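Local coordinates for protein CSE1 (Thermus thermophilus, PDB 4AN8) that serves as the CasA (Cse1) subunit of the type I-E Cascade ribonucleoprotein complex, part of the CRISPR adaptive immunity that targets invading nucleic acids, at residues 121-124 / 125-129; 181-184 / 185-189; 214-218 / 219-223. All blocks are in the same frame, centred on the assembly; numbering follows the deposited sequence.

Contact 1 (121-124 / 125-129). With ACT (acetate ion), chain D.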
loop_
_atom_site.group_PDB
_atom_site.type_symbol
_atom_site.label_atom_id
_atom_site.label_comp_id
_atom_site.label_asym_id
_atom_site.label_seq_id
_atom_site.Cartn_x
_atom_site.Cartn_y
_atom_site.Cartn_z
ATOM N N ASN A 121 5.901 22.650 25.158
ATOM C CA ASN A 121 5.315 23.068 23.912
ATOM C C ASN A 121 5.150 21.960 22.859
ATOM O O ASN A 121 5.678 22.026 21.770
ATOM C CB ASN A 121 6.039 24.294 23.387
ATOM C CG ASN A 121 6.067 25.435 24.399
ATOM O OD1 ASN A 121 7.108 25.972 24.686
ATOM N ND2 ASN A 121 4.924 25.793 24.935
ATOM N N PRO A 122 4.395 20.950 23.247
ATOM C CA PRO A 122 4.169 19.737 22.490
ATOM C C PRO A 122 3.153 19.884 21.393
ATOM O O PRO A 122 2.518 20.873 21.331
ATOM C CB PRO A 122 3.667 18.796 23.559
ATOM C CG PRO A 122 2.989 19.626 24.448
ATOM C CD PRO A 122 3.637 20.927 24.486
ATOM N N LEU A 123 3.050 18.913 20.509
ATOM C CA LEU A 123 2.025 18.878 19.491
ATOM C C LEU A 123 0.967 17.868 19.862
ATOM O O LEU A 123 1.222 16.971 20.582
ATOM C CB LEU A 123 2.605 18.531 18.133
ATOM C CG LEU A 123 3.729 19.336 17.521
ATOM C CD1 LEU A 123 4.015 18.892 16.156
ATOM C CD2 LEU A 123 3.411 20.743 17.526
ATOM N N PRO A 124 -0.270 18.072 19.370
ATOM C CA PRO A 124 -1.353 17.106 19.609
ATOM C C PRO A 124 -1.039 15.835 18.859
ATOM O O PRO A 124 -0.474 15.930 17.766
ATOM C CB PRO A 124 -2.583 17.756 18.961
ATOM C CG PRO A 124 -2.150 19.130 18.511
ATOM C CD PRO A 124 -0.671 19.153 18.452
ATOM N N TRP A 125 -1.393 14.680 19.419
ATOM C CA TRP A 125 -1.133 13.409 18.758
ATOM C C TRP A 125 -1.834 13.343 17.416
ATOM O O TRP A 125 -1.469 12.536 16.564
ATOM C CB TRP A 125 -1.528 12.217 19.636
ATOM C CG TRP A 125 -3.000 11.959 19.749
ATOM C CD1 TRP A 125 -3.888 12.612 20.551
ATOM C CD2 TRP A 125 -3.748 10.945 19.065
ATOM N NE1 TRP A 125 -5.140 12.083 20.405
ATOM C CE2 TRP A 125 -5.088 11.055 19.497
ATOM C CE3 TRP A 125 -3.416 9.957 18.127
ATOM C CZ2 TRP A 125 -6.109 10.212 19.019
ATOM C CZ3 TRP A 125 -4.430 9.106 17.654
ATOM C CH2 TRP A 125 -5.758 9.247 18.099
ATOM N N SER A 126 -2.822 14.207 17.208
ATOM C CA SER A 126 -3.542 14.230 15.935
ATOM C C SER A 126 -2.619 14.445 14.727
ATOM O O SER A 126 -2.944 14.027 13.622
ATOM C CB SER A 126 -4.625 15.303 15.961
ATOM O OG SER A 126 -4.053 16.570 16.209
ATOM N N LYS A 127 -1.473 15.095 14.944
ATOM C CA LYS A 127 -0.464 15.298 13.901
ATOM C C LYS A 127 0.133 13.964 13.354
ATOM O O LYS A 127 0.705 13.918 12.259
ATOM C CB LYS A 127 0.651 16.192 14.439
ATOM C CG LYS A 127 1.907 16.221 13.578
ATOM C CD LYS A 127 1.875 17.351 12.542
ATOM C CE LYS A 127 3.139 17.374 11.684
ATOM N NZ LYS A 127 3.359 18.709 11.066
ATOM N N LEU A 128 0.013 12.887 14.129
ATOM C CA LEU A 128 0.472 11.576 13.687
ATOM C C LEU A 128 -0.426 10.992 12.615
ATOM O O LEU A 128 -0.025 10.074 11.893
ATOM C CB LEU A 128 0.493 10.618 14.864
ATOM C CG LEU A 128 1.509 10.939 15.966
ATOM C CD1 LEU A 128 1.339 9.947 17.108
ATOM C CD2 LEU A 128 2.946 10.949 15.423
ATOM N N LEU A 129 -1.644 11.522 12.513
ATOM C CA LEU A 129 -2.658 10.952 11.637
ATOM C C LEU A 129 -2.753 11.686 10.305
ATOM O O LEU A 129 -2.515 12.887 10.224
ATOM C CB LEU A 129 -4.033 10.978 12.308
ATOM C CG LEU A 129 -4.215 10.237 13.618
ATOM C CD1 LEU A 129 -5.573 10.566 14.182
ATOM C CD2 LEU A 129 -4.053 8.744 13.415
HETATM C C ACT D . 6.070 16.619 8.553
HETATM O O ACT D . 5.958 15.362 8.436
HETATM O OXT ACT D . 6.120 17.072 9.733
HETATM C CH3 ACT D . 6.132 17.524 7.344
#
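Ser126 has its OG between the backbone N and the carbonyl carbon (chi1 59°), a torsion that turns the hydroxyl back toward CB of Pro124, whereas Lys127 carries CG anti to its backbone N (chi1 167°) and sends its chain past Leu123. Both residues belong to the short 3-10 segment 125-128, which starts directly where strand 123-124 ends. The first turn is closed by the backbone: Lys127 N donates to Pro124 O at 3.1 Å, nearly straight at 165°. Leu128 N to Trp125 O and Leu129 N to Ser126 O carry the same i to i+3 pattern onward.

Side-chain contact is light. Pro124 CB meets Ser126 OG at 3.3 Å, a hydroxyl lying alongside a ring carbon, and Leu123 CD1 comes to 4.3 Å from Lys127 CG. Trp125 directs its indole away from 121-124, its CB touching the carbonyl carbon of Pro124; the ring packs on Leu149 and Ala152 of a loop and on Ala160 of helix 154-167, and its NE1 is bonded to Pro150 O. Backbone bonds from Leu123 to Met264 and from Trp125 to Arg262 pair strand 123-124 and the start of the turn antiparallel with strand 261-273.

The lysine chain runs on to an acetate, probably from the crystallisation liquor, which Arg250 NE also holds. The lysine bond is weak, with Lys127 NZ 3.5 Å from acetate OXT.

Contact 2 (181-184 / 185-189)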
loop_
_atom_site.group_PDB
_atom_site.type_symbol
_atom_site.label_atom_id
_atom_site.label_comp_id
_atom_site.label_asym_id
_atom_site.label_seq_id
_atom_site.Cartn_x
_atom_site.Cartn_y
_atom_site.Cartn_z
ATOM N N ALA A 181 11.238 18.421 6.511
ATOM C CA ALA A 181 11.516 16.999 6.635
ATOM C C ALA A 181 11.297 16.299 5.301
ATOM O O ALA A 181 10.553 16.783 4.446
ATOM C CB ALA A 181 10.639 16.408 7.699
ATOM N N LYS A 182 11.954 15.164 5.126
ATOM C CA LYS A 182 11.794 14.329 3.940
ATOM C C LYS A 182 10.617 13.367 4.121
ATOM O O LYS A 182 10.125 13.180 5.233
ATOM C CB LYS A 182 13.065 13.509 3.688
ATOM C CG LYS A 182 14.328 14.337 3.554
ATOM C CD LYS A 182 14.371 15.098 2.240
ATOM C CE LYS A 182 15.604 16.009 2.156
ATOM N NZ LYS A 182 15.528 17.175 3.104
ATOM N N ASP A 183 10.196 12.762 3.012
ATOM C CA ASP A 183 9.215 11.684 3.005
ATOM C C ASP A 183 9.694 10.520 3.872
ATOM O O ASP A 183 10.869 10.124 3.820
ATOM C CB ASP A 183 9.030 11.133 1.586
ATOM C CG ASP A 183 8.227 12.043 0.684
ATOM O OD1 ASP A 183 7.657 13.050 1.147
ATOM O OD2 ASP A 183 8.149 11.730 -0.518
ATOM N N ALA A 184 8.779 9.980 4.658
ATOM C CA ALA A 184 8.998 8.701 5.299
ATOM C C ALA A 184 9.072 7.702 4.162
ATOM O O ALA A 184 8.729 8.048 3.018
ATOM C CB ALA A 184 7.853 8.392 6.249
ATOM N N PRO A 185 9.535 6.470 4.438
ATOM C CA PRO A 185 9.921 5.572 3.334
ATOM C C PRO A 185 8.807 5.136 2.390
ATOM O O PRO A 185 9.074 4.920 1.205
ATOM C CB PRO A 185 10.483 4.332 4.051
ATOM C CG PRO A 185 10.852 4.792 5.396
ATOM C CD PRO A 185 9.929 5.937 5.756
ATOM N N VAL A 186 7.587 4.956 2.882
ATOM C CA VAL A 186 6.521 4.538 1.987
ATOM C C VAL A 186 5.399 5.556 1.882
ATOM O O VAL A 186 4.269 5.205 1.616
ATOM C CB VAL A 186 5.973 3.111 2.324
ATOM C CG1 VAL A 186 6.987 2.042 1.868
ATOM C CG2 VAL A 186 5.646 2.985 3.814
ATOM N N ALA A 187 5.726 6.826 2.063
ATOM C CA ALA A 187 4.755 7.902 1.870
ATOM C C ALA A 187 4.062 7.871 0.498
ATOM O O ALA A 187 2.856 8.146 0.409
ATOM C CB ALA A 187 5.417 9.254 2.085
ATOM N N ARG A 188 4.819 7.534 -0.548
ATOM C CA ARG A 188 4.350 7.653 -1.937
ATOM C C ARG A 188 3.874 6.356 -2.604
ATOM O O ARG A 188 2.917 6.377 -3.369
ATOM C CB ARG A 188 5.437 8.275 -2.841
ATOM C CG ARG A 188 6.110 9.522 -2.298
ATOM C CD ARG A 188 5.074 10.608 -2.037
ATOM N NE ARG A 188 5.634 11.724 -1.276
ATOM C CZ ARG A 188 4.997 12.869 -1.041
ATOM N NH1 ARG A 188 3.762 13.084 -1.495
ATOM N NH2 ARG A 188 5.597 13.802 -0.341
ATOM N N PRO A 189 4.583 5.234 -2.373
ATOM C CA PRO A 189 4.298 4.119 -3.270
ATOM C C PRO A 189 3.112 3.326 -2.808
ATOM O O PRO A 189 2.763 3.351 -1.623
ATOM C CB PRO A 189 5.561 3.250 -3.177
ATOM C CG PRO A 189 6.121 3.572 -1.829
ATOM C CD PRO A 189 5.783 5.002 -1.553
#
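Asp183 and Arg188 meet side-on, two guanidinium nitrogens on two carboxylate oxygens, and form the tight part of this short-range contact. Arg188 NE lies 2.6 Å from Asp183 OD2 with an N-H...O angle of 167°, and Arg188 NH2 lies 2.7 Å from Asp183 OD1. The two planes are turned 47° apart, making the pairing twisted: OD2 is close to the guanidinium plane, yet NE reaches it from above the carboxylate plane, while NH2 approaches OD1 on the syn side. Arg188 gets there by bending at chi2 (-59°), which folds the chain back so that CG and CD also pass along OD2. OD1 has a second donor in Gly170 N, and Arg188 NH1 is bonded to Ser350 OG and Gln352 O. With both groups held from outside as well, the rotation of the carboxylate and of the guanidinium is restricted, and each charge would be expected to stabilise the other.

The salt bridge spans a type I beta turn from Ala184 to Ala187, in the loop between strands 178-181 and 191-195. Here the grip is looser. The closing bond, Ala187 N to Ala184 O, is weak at 3.4 Å, although nearly straight. Beneath the ion pair, Asp183 CB and Ala187 CB approach only to 4.1 Å. Ala184 CB is pressed against Pro185 CD at 3.3 Å, a closeness set by the peptide link between them. Pro185, on the solvent side, is partly exposed, its ring resting on Trp247. Val186, by contrast, points away from 181-184 into Ala166 and Phe167 of helix 154-167, and Ala187 O accepts a bond from Gln348 NE2.

Contact 3 (214-218 / 219-223)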
loop_
_atom_site.group_PDB
_atom_site.type_symbol
_atom_site.label_atom_id
_atom_site.label_comp_id
_atom_site.label_asym_id
_atom_site.label_seq_id
_atom_site.Cartn_x
_atom_site.Cartn_y
_atom_site.Cartn_z
ATOM N N ASP A 214 23.909 -6.706 7.282
ATOM C CA ASP A 214 23.925 -5.276 6.955
ATOM C C ASP A 214 22.558 -4.644 7.153
ATOM O O ASP A 214 22.230 -3.625 6.546
ATOM C CB ASP A 214 24.406 -5.039 5.516
ATOM C CG ASP A 214 25.906 -5.268 5.346
ATOM O OD1 ASP A 214 26.329 -6.442 5.262
ATOM O OD2 ASP A 214 26.663 -4.273 5.282
ATOM N N ASP A 215 21.752 -5.263 8.000
ATOM C CA ASP A 215 20.415 -4.784 8.230
ATOM C C ASP A 215 20.166 -4.910 9.715
ATOM O O ASP A 215 20.795 -5.720 10.387
ATOM C CB ASP A 215 19.408 -5.615 7.425
ATOM C CG ASP A 215 17.981 -5.084 7.537
ATOM O OD1 ASP A 215 17.798 -3.863 7.643
ATOM O OD2 ASP A 215 17.040 -5.895 7.524
ATOM N N ALA A 216 19.262 -4.089 10.226
ATOM C CA ALA A 216 18.874 -4.153 11.619
ATOM C C ALA A 216 17.652 -3.265 11.759
ATOM O O ALA A 216 17.604 -2.182 11.181
ATOM C CB ALA A 216 20.027 -3.635 12.527
ATOM N N PRO A 217 16.654 -3.735 12.497
ATOM C CA PRO A 217 15.500 -2.888 12.797
ATOM C C PRO A 217 15.888 -1.865 13.869
ATOM O O PRO A 217 16.936 -2.017 14.528
ATOM C CB PRO A 217 14.464 -3.879 13.347
ATOM C CG PRO A 217 15.308 -5.024 13.926
ATOM C CD PRO A 217 16.526 -5.110 13.025
ATOM N N ILE A 218 15.048 -0.845 14.034
ATOM C CA ILE A 218 15.345 0.259 14.918
ATOM C C ILE A 218 15.670 -0.198 16.342
ATOM O O ILE A 218 16.476 0.442 17.021
ATOM C CB ILE A 218 14.181 1.283 14.951
ATOM C CG1 ILE A 218 14.624 2.602 15.626
ATOM C CG2 ILE A 218 12.924 0.678 15.646
ATOM C CD1 ILE A 218 15.710 3.361 14.857
ATOM N N TRP A 219 15.074 -1.302 16.801
ATOM C CA TRP A 219 15.293 -1.738 18.181
ATOM C C TRP A 219 16.601 -2.517 18.407
ATOM O O TRP A 219 16.945 -2.810 19.551
ATOM C CB TRP A 219 14.097 -2.542 18.704
ATOM C CG TRP A 219 13.786 -3.733 17.856
ATOM C CD1 TRP A 219 14.408 -4.948 17.899
ATOM C CD2 TRP A 219 12.800 -3.828 16.826
ATOM N NE1 TRP A 219 13.884 -5.788 16.944
ATOM C CE2 TRP A 219 12.878 -5.130 16.286
ATOM C CE3 TRP A 219 11.866 -2.943 16.295
ATOM C CZ2 TRP A 219 12.047 -5.567 15.262
ATOM C CZ3 TRP A 219 11.027 -3.394 15.256
ATOM C CH2 TRP A 219 11.132 -4.681 14.762
ATOM N N GLU A 220 17.323 -2.832 17.331
ATOM C CA GLU A 220 18.597 -3.542 17.414
ATOM C C GLU A 220 19.809 -2.595 17.432
ATOM O O GLU A 220 20.950 -3.042 17.529
ATOM C CB GLU A 220 18.756 -4.554 16.259
ATOM C CG GLU A 220 18.006 -5.888 16.440
ATOM C CD GLU A 220 18.404 -6.910 15.393
ATOM O OE1 GLU A 220 19.572 -6.873 14.957
ATOM O OE2 GLU A 220 17.564 -7.752 14.990
ATOM N N VAL A 221 19.550 -1.297 17.316
ATOM C CA VAL A 221 20.588 -0.286 17.375
ATOM C C VAL A 221 20.285 0.629 18.575
ATOM O O VAL A 221 19.199 0.565 19.153
ATOM C CB VAL A 221 20.710 0.506 16.037
ATOM C CG1 VAL A 221 20.985 -0.434 14.879
ATOM C CG2 VAL A 221 19.465 1.318 15.748
ATOM N N PRO A 222 21.265 1.443 18.989
ATOM C CA PRO A 222 21.065 2.218 20.216
ATOM C C PRO A 222 19.948 3.244 20.049
ATOM O O PRO A 222 19.724 3.731 18.933
ATOM C CB PRO A 222 22.414 2.929 20.409
ATOM C CG PRO A 222 23.388 2.147 19.620
ATOM C CD PRO A 222 22.626 1.600 18.442
ATOM N N PRO A 223 19.244 3.559 21.143
ATOM C CA PRO A 223 18.129 4.512 21.074
ATOM C C PRO A 223 18.611 5.849 20.548
ATOM O O PRO A 223 19.769 6.205 20.713
ATOM C CB PRO A 223 17.658 4.635 22.529
ATOM C CG PRO A 223 18.687 3.933 23.358
ATOM C CD PRO A 223 19.392 2.961 22.479
HETATM O O HOH W 1 17.134 3.023 17.990
#
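The indole of Trp219 carries Pro217 on one face: Pro217 CB stands 3.5 Å from the centroid of the six-membered ring, 12° off its normal, in a CH-pi contact, and Pro217 CG reaches Trp219 CE2 at 3.4 Å. Ile218 CG2 comes obliquely to Trp219 CE3 at 3.8 Å. Trp219 CG sits between its backbone N and carbonyl carbon (chi1 57°), folding the ring back under the proline. Glu220 approaches the same proline with an extended chain, its carboxylate OE2 3.5 Å from Pro217 CD. The backbone closes the turn as Glu220 N donates to Pro217 O at 2.9 Å. Across the turn, Ala216 CB touches Val221 CG1 at 4.1 Å, and a water links Ile218 O with Pro222 O.

Outside partners fix the polar ends: Tyr94 OH bonds both Trp219 NE1 and Glu220 OE2, while Arg66 forms a salt bridge with Glu220 OE1. The turn lies in the loop between helices 199-206 and 226-229, with Trp219 packed on Leu59, Ala62 and Val63 of helix 50-67 and against Phe98, at the end of helix 88-98, and Phe102.

Overall arrangement
All three are local turns in series along the chain, and none touches another; the centres of contacts 1 and 2 lie about 19 Å apart and those of contacts 1 and 3 about 26 Å. Contact 1 is a surface turn, while contacts 2 and 3 are partly buried. Contacts 1 and 2 both pack against helix 154-167, and Arg250 reaches both, holding the acetate of one and Lys182 O of the other. Contact 3 belongs with helices 50-67 and 88-98 instead. Their chemistry differs accordingly: mainly backbone bonding in 121-129, a buttressed ion pair in 181-189, and proline-on-indole packing in 214-223, whose glutamate finds its arginine outside the turn.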